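Protein ninB (Enterobacteria phage lambda, PDB 1PC6) probably acts as the phage Orf recombination protein, with functional similarities to bacterial RecFOR in starting genetic exchange. Local coordinates at residues A[51-56]-A[114-119]; A[58-63]-A[123-128]. All blocks are in the same frame, centred on the assembly; numbering follows the deposited sequence.

Contact 1 (A[51-56]-A[114-119]); sequences ACLGDV and ELIQAF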
# COMPACT_ATOMS: atom_id res chain seq x y z
N ALA A 51 -10.85 9.23 -1.16
CA ALA A 51 -11.59 10.36 -1.69
C ALA A 51 -11.81 11.32 -0.52
O ALA A 51 -11.82 12.53 -0.70
CB ALA A 51 -12.92 9.90 -2.26
N CYS A 52 -11.98 10.75 0.68
CA CYS A 52 -12.17 11.53 1.90
C CYS A 52 -10.90 12.27 2.22
O CYS A 52 -10.88 13.49 2.32
CB CYS A 52 -12.48 10.63 3.08
SG CYS A 52 -14.01 9.76 2.90
N LEU A 53 -9.84 11.49 2.40
CA LEU A 53 -8.54 12.04 2.70
C LEU A 53 -8.23 13.14 1.69
O LEU A 53 -7.77 14.22 2.06
CB LEU A 53 -7.48 10.94 2.64
CG LEU A 53 -7.73 9.78 3.61
CD1 LEU A 53 -6.58 8.80 3.56
CD2 LEU A 53 -7.89 10.32 5.01
N GLY A 54 -8.51 12.88 0.41
CA GLY A 54 -8.25 13.87 -0.61
C GLY A 54 -9.03 15.15 -0.40
O GLY A 54 -8.48 16.25 -0.50
N ASP A 55 -10.32 15.01 -0.09
CA ASP A 55 -11.20 16.15 0.15
C ASP A 55 -10.70 16.96 1.32
O ASP A 55 -10.56 18.18 1.22
CB ASP A 55 -12.62 15.67 0.44
CG ASP A 55 -13.32 15.14 -0.79
OD1 ASP A 55 -14.30 14.37 -0.64
OD2 ASP A 55 -12.89 15.50 -1.90
N VAL A 56 -10.45 16.30 2.43
CA VAL A 56 -9.96 16.99 3.61
C VAL A 56 -8.66 17.67 3.25
O VAL A 56 -8.39 18.79 3.65
CB VAL A 56 -9.70 16.01 4.76
CG1 VAL A 56 -8.97 16.72 5.88
CG2 VAL A 56 -11.01 15.44 5.25
N GLU A 114 -15.14 6.61 10.03
CA GLU A 114 -16.11 7.37 10.82
C GLU A 114 -15.42 8.64 11.32
O GLU A 114 -15.98 9.75 11.25
CB GLU A 114 -16.61 6.51 12.01
N LEU A 115 -14.20 8.47 11.82
CA LEU A 115 -13.43 9.59 12.31
C LEU A 115 -13.28 10.61 11.18
O LEU A 115 -13.66 11.78 11.33
CB LEU A 115 -12.05 9.13 12.76
CG LEU A 115 -11.22 10.23 13.40
CD1 LEU A 115 -12.01 10.88 14.52
CD2 LEU A 115 -9.93 9.65 13.93
N ILE A 116 -12.73 10.17 10.06
CA ILE A 116 -12.53 11.04 8.91
C ILE A 116 -13.82 11.75 8.49
O ILE A 116 -13.82 12.96 8.24
CB ILE A 116 -12.01 10.27 7.70
CG1 ILE A 116 -10.82 9.40 8.11
CG2 ILE A 116 -11.61 11.25 6.61
CD1 ILE A 116 -10.24 8.61 6.97
N GLN A 117 -14.92 11.01 8.43
CA GLN A 117 -16.21 11.58 8.03
C GLN A 117 -16.70 12.59 9.06
O GLN A 117 -17.18 13.66 8.71
CB GLN A 117 -17.25 10.46 7.84
N ALA A 118 -16.56 12.25 10.34
CA ALA A 118 -16.99 13.13 11.43
C ALA A 118 -16.15 14.41 11.45
O ALA A 118 -16.68 15.52 11.58
CB ALA A 118 -16.86 12.39 12.76
N PHE A 119 -14.83 14.26 11.32
CA PHE A 119 -13.92 15.39 11.31
C PHE A 119 -14.26 16.35 10.17
O PHE A 119 -14.42 17.54 10.39
CB PHE A 119 -12.49 14.92 11.13
CG PHE A 119 -11.52 16.04 10.96
CD1 PHE A 119 -11.05 16.75 12.05
CD2 PHE A 119 -11.10 16.43 9.70
CE1 PHE A 119 -10.18 17.83 11.88
CE2 PHE A 119 -10.25 17.50 9.52
CZ PHE A 119 -9.78 18.20 10.62
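Ile116 is the main bump of this contact. Its side chain enters the hollow formed by Cys52, Leu53 and Val56. The two branches of Ile116 do different work. CG2 lies against the base of Cys52, with Ile116 CG2 to Cys52 CB at 3.7 Å. The ethyl arm goes the other way. Its CG1 is anti to the carbonyl carbon (chi1 -49°), and the extended end carries CD1 to the isobutyl group of Leu53. There Ile116 CD1 meets Leu53 CD2 at 3.5 Å, and the two side chains cross at about a right angle. Val56 closes the hollow one turn after Cys52, more loosely, with its CG2 4.4 Å from Ile116 CG2.

This is helix-to-helix packing inside the NinB fold, between helix 43-59 and helix 106-122. The short segments run broadly the same way, 32° apart, and their axes come within 10.2 Å. Cys52 and Ile116 face each other, with their CA atoms 7.0 Å apart.

One turn on from Ile116, Phe119 makes a second, flatter bump. Val56 splits its methyls between the two: CG2 is turned to Ile116 and CG1 to the phenyl ring. Val56 CG1 comes to the ring edge, near its plane, 3.9 Å from Phe119 CE2. The contact is wholly apolar. Helix 69-80 adds to the same core, with Trp72 touching Val56 and Phe76 meeting the Phe119 ring edge-to-face. Leu89 of the second subunit also packs on Phe119.

Contact 2 (A[58-63]-A[123-128]); sequences RQVEWH and RGVKWS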
# COMPACT_ATOMS: atom_id res chain seq x y z
N ARG A 58 -7.63 18.80 0.39
CA ARG A 58 -7.92 20.00 -0.38
C ARG A 58 -8.64 21.10 0.39
O ARG A 58 -8.36 22.28 0.20
CB ARG A 58 -8.78 19.65 -1.60
CG ARG A 58 -8.04 19.10 -2.81
CD ARG A 58 -9.00 18.89 -3.98
NE ARG A 58 -9.95 17.81 -3.71
CZ ARG A 58 -9.62 16.51 -3.67
NH1 ARG A 58 -8.37 16.14 -3.89
NH2 ARG A 58 -10.55 15.59 -3.40
N GLN A 59 -9.55 20.71 1.27
CA GLN A 59 -10.35 21.70 1.97
C GLN A 59 -9.94 22.23 3.32
O GLN A 59 -10.13 23.40 3.59
CB GLN A 59 -11.79 21.20 2.03
CG GLN A 59 -12.35 20.91 0.64
CD GLN A 59 -13.76 20.39 0.67
OE1 GLN A 59 -14.64 20.97 1.30
NE2 GLN A 59 -14.00 19.28 -0.03
N VAL A 60 -9.36 21.41 4.18
CA VAL A 60 -9.02 21.94 5.49
C VAL A 60 -7.52 22.07 5.76
O VAL A 60 -6.74 21.14 5.53
CB VAL A 60 -9.73 21.09 6.58
CG1 VAL A 60 -10.87 20.30 5.95
CG2 VAL A 60 -8.77 20.17 7.27
N GLU A 61 -7.09 23.24 6.23
CA GLU A 61 -5.68 23.40 6.52
C GLU A 61 -5.39 23.13 7.98
O GLU A 61 -6.08 23.65 8.87
CB GLU A 61 -5.18 24.79 6.15
CG GLU A 61 -5.52 25.87 7.13
CD GLU A 61 -4.35 26.81 7.32
OE1 GLU A 61 -3.78 27.27 6.29
OE2 GLU A 61 -4.01 27.09 8.50
N TRP A 62 -4.37 22.32 8.22
CA TRP A 62 -3.96 21.94 9.56
C TRP A 62 -2.86 22.82 10.11
O TRP A 62 -1.71 22.74 9.68
CB TRP A 62 -3.46 20.51 9.55
CG TRP A 62 -3.45 19.87 10.89
CD1 TRP A 62 -2.43 19.15 11.44
CD2 TRP A 62 -4.56 19.75 11.79
NE1 TRP A 62 -2.84 18.58 12.63
CE2 TRP A 62 -4.15 18.93 12.86
CE3 TRP A 62 -5.86 20.25 11.79
CZ2 TRP A 62 -4.98 18.59 13.91
CZ3 TRP A 62 -6.70 19.91 12.84
CH2 TRP A 62 -6.25 19.09 13.89
N HIS A 63 -3.24 23.65 11.08
CA HIS A 63 -2.29 24.53 11.76
C HIS A 63 -1.24 25.17 10.85
O HIS A 63 -0.03 24.95 11.03
CB HIS A 63 -1.58 23.77 12.90
CG HIS A 63 -2.51 23.20 13.93
ND1 HIS A 63 -2.64 23.73 15.19
CD2 HIS A 63 -3.36 22.14 13.88
CE1 HIS A 63 -3.52 23.02 15.88
NE2 HIS A 63 -3.97 22.05 15.10
N ARG A 123 -16.24 20.40 9.75
CA ARG A 123 -15.35 21.37 9.11
C ARG A 123 -15.99 21.97 7.85
O ARG A 123 -15.40 22.82 7.20
CB ARG A 123 -14.00 20.74 8.72
CG ARG A 123 -13.20 20.16 9.87
CD ARG A 123 -12.88 21.20 10.90
NE ARG A 123 -12.68 20.59 12.20
CZ ARG A 123 -11.51 20.53 12.83
NH1 ARG A 123 -10.42 21.06 12.26
NH2 ARG A 123 -11.42 19.95 14.02
N GLY A 124 -17.20 21.51 7.52
CA GLY A 124 -17.88 22.03 6.35
C GLY A 124 -17.31 21.50 5.06
O GLY A 124 -17.43 22.10 3.98
N VAL A 125 -16.66 20.35 5.18
CA VAL A 125 -16.05 19.71 4.03
C VAL A 125 -17.12 19.24 3.04
O VAL A 125 -18.09 18.58 3.43
CB VAL A 125 -15.19 18.49 4.47
CG1 VAL A 125 -14.77 17.67 3.26
CG2 VAL A 125 -13.97 18.96 5.24
N LYS A 126 -16.96 19.61 1.77
CA LYS A 126 -17.88 19.17 0.74
C LYS A 126 -17.27 17.88 0.21
O LYS A 126 -16.14 17.88 -0.27
CB LYS A 126 -17.96 20.20 -0.39
CG LYS A 126 -18.87 19.77 -1.53
CD LYS A 126 -18.79 20.70 -2.75
CE LYS A 126 -19.54 20.12 -3.95
NZ LYS A 126 -20.96 19.79 -3.63
N TRP A 127 -18.01 16.77 0.32
CA TRP A 127 -17.51 15.47 -0.13
C TRP A 127 -17.63 15.28 -1.63
O TRP A 127 -18.72 15.31 -2.19
CB TRP A 127 -18.25 14.37 0.59
CG TRP A 127 -18.03 14.42 2.06
CD1 TRP A 127 -18.94 14.73 3.02
CD2 TRP A 127 -16.79 14.20 2.74
NE1 TRP A 127 -18.35 14.72 4.26
CE2 TRP A 127 -17.02 14.40 4.11
CE3 TRP A 127 -15.50 13.86 2.31
CZ2 TRP A 127 -16.01 14.26 5.08
CZ3 TRP A 127 -14.49 13.72 3.26
CH2 TRP A 127 -14.76 13.93 4.63
N SER A 128 -16.48 15.07 -2.27
CA SER A 128 -16.38 14.91 -3.73
C SER A 128 -17.05 13.67 -4.29
O SER A 128 -17.60 13.71 -5.40
CB SER A 128 -14.90 14.90 -4.16
OG SER A 128 -14.23 13.76 -3.63
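Gln59 NE2 donates to Lys126 O at 2.6 Å. The second arm of the same amide works in the reverse sense: Lys126 N donates to Gln59 OE1 at 2.7 Å. Both bonds are fairly straight. The Lys126 N-H meets a lone pair of OE1 in the carbonyl plane, while NE2 is tilted 18° from the plane of the Lys126 carbonyl. Lys126 O itself lies almost in the plane of the Gln59 amide. One flat group thus grips both polar backbone atoms of one residue, which should limit its rotation. The chain of Gln59 is extended beyond CG (chi2 179°), and this carries the amide straight across to the loop.

Val125 flanks the pair. Its CG1 methyl lies beside the amide, 3.7 Å from Gln59 NE2. Its CG2 makes the apolar contact with Val60 CG1 at 3.5 Å, and the two side chains cross at about a right angle. Farther out, the Arg123 chain bends at chi2 (-59°) and brings NH1 to the edge of the Trp62 ring, 3.9 Å from CZ3. The indole N-H of Trp62 is used elsewhere: NE1 bonds to Pro87 O of the second subunit. At the other end Arg58 NH2 and Ser128 OG both bind Asp55 OD2, the arginine as a salt bridge.

Val60 leaves the helical path just after helix 43-59. Residues 123-127 form the loop of a helix-loop-helix connection, from the Schellman motif at Gly124, with its positive phi, to the N-cap Trp127 of helix 128-140.

How the contacts relate
Contact 1 is core and contact 2 is nearer the surface. Their centres lie 8 Å apart, and both use helix 43-59. Contact 1 uses turns in the second half of that helix, contact 2 its last residues and the chain beyond. The partners also follow one another along the chain: helix 106-122 first, then the loop after it. The chemistry changes with the place. Contact 1 is apolar throughout, while contact 2 adds hydrogen bonds from a side-chain amide to backbone atoms and exposed charged side chains. The two join directly. Asp55 OD1 probably accepts a hydrogen bond from Ser128 N, the Trp127 ring packs on Cys52, and Phe119 touches Val60.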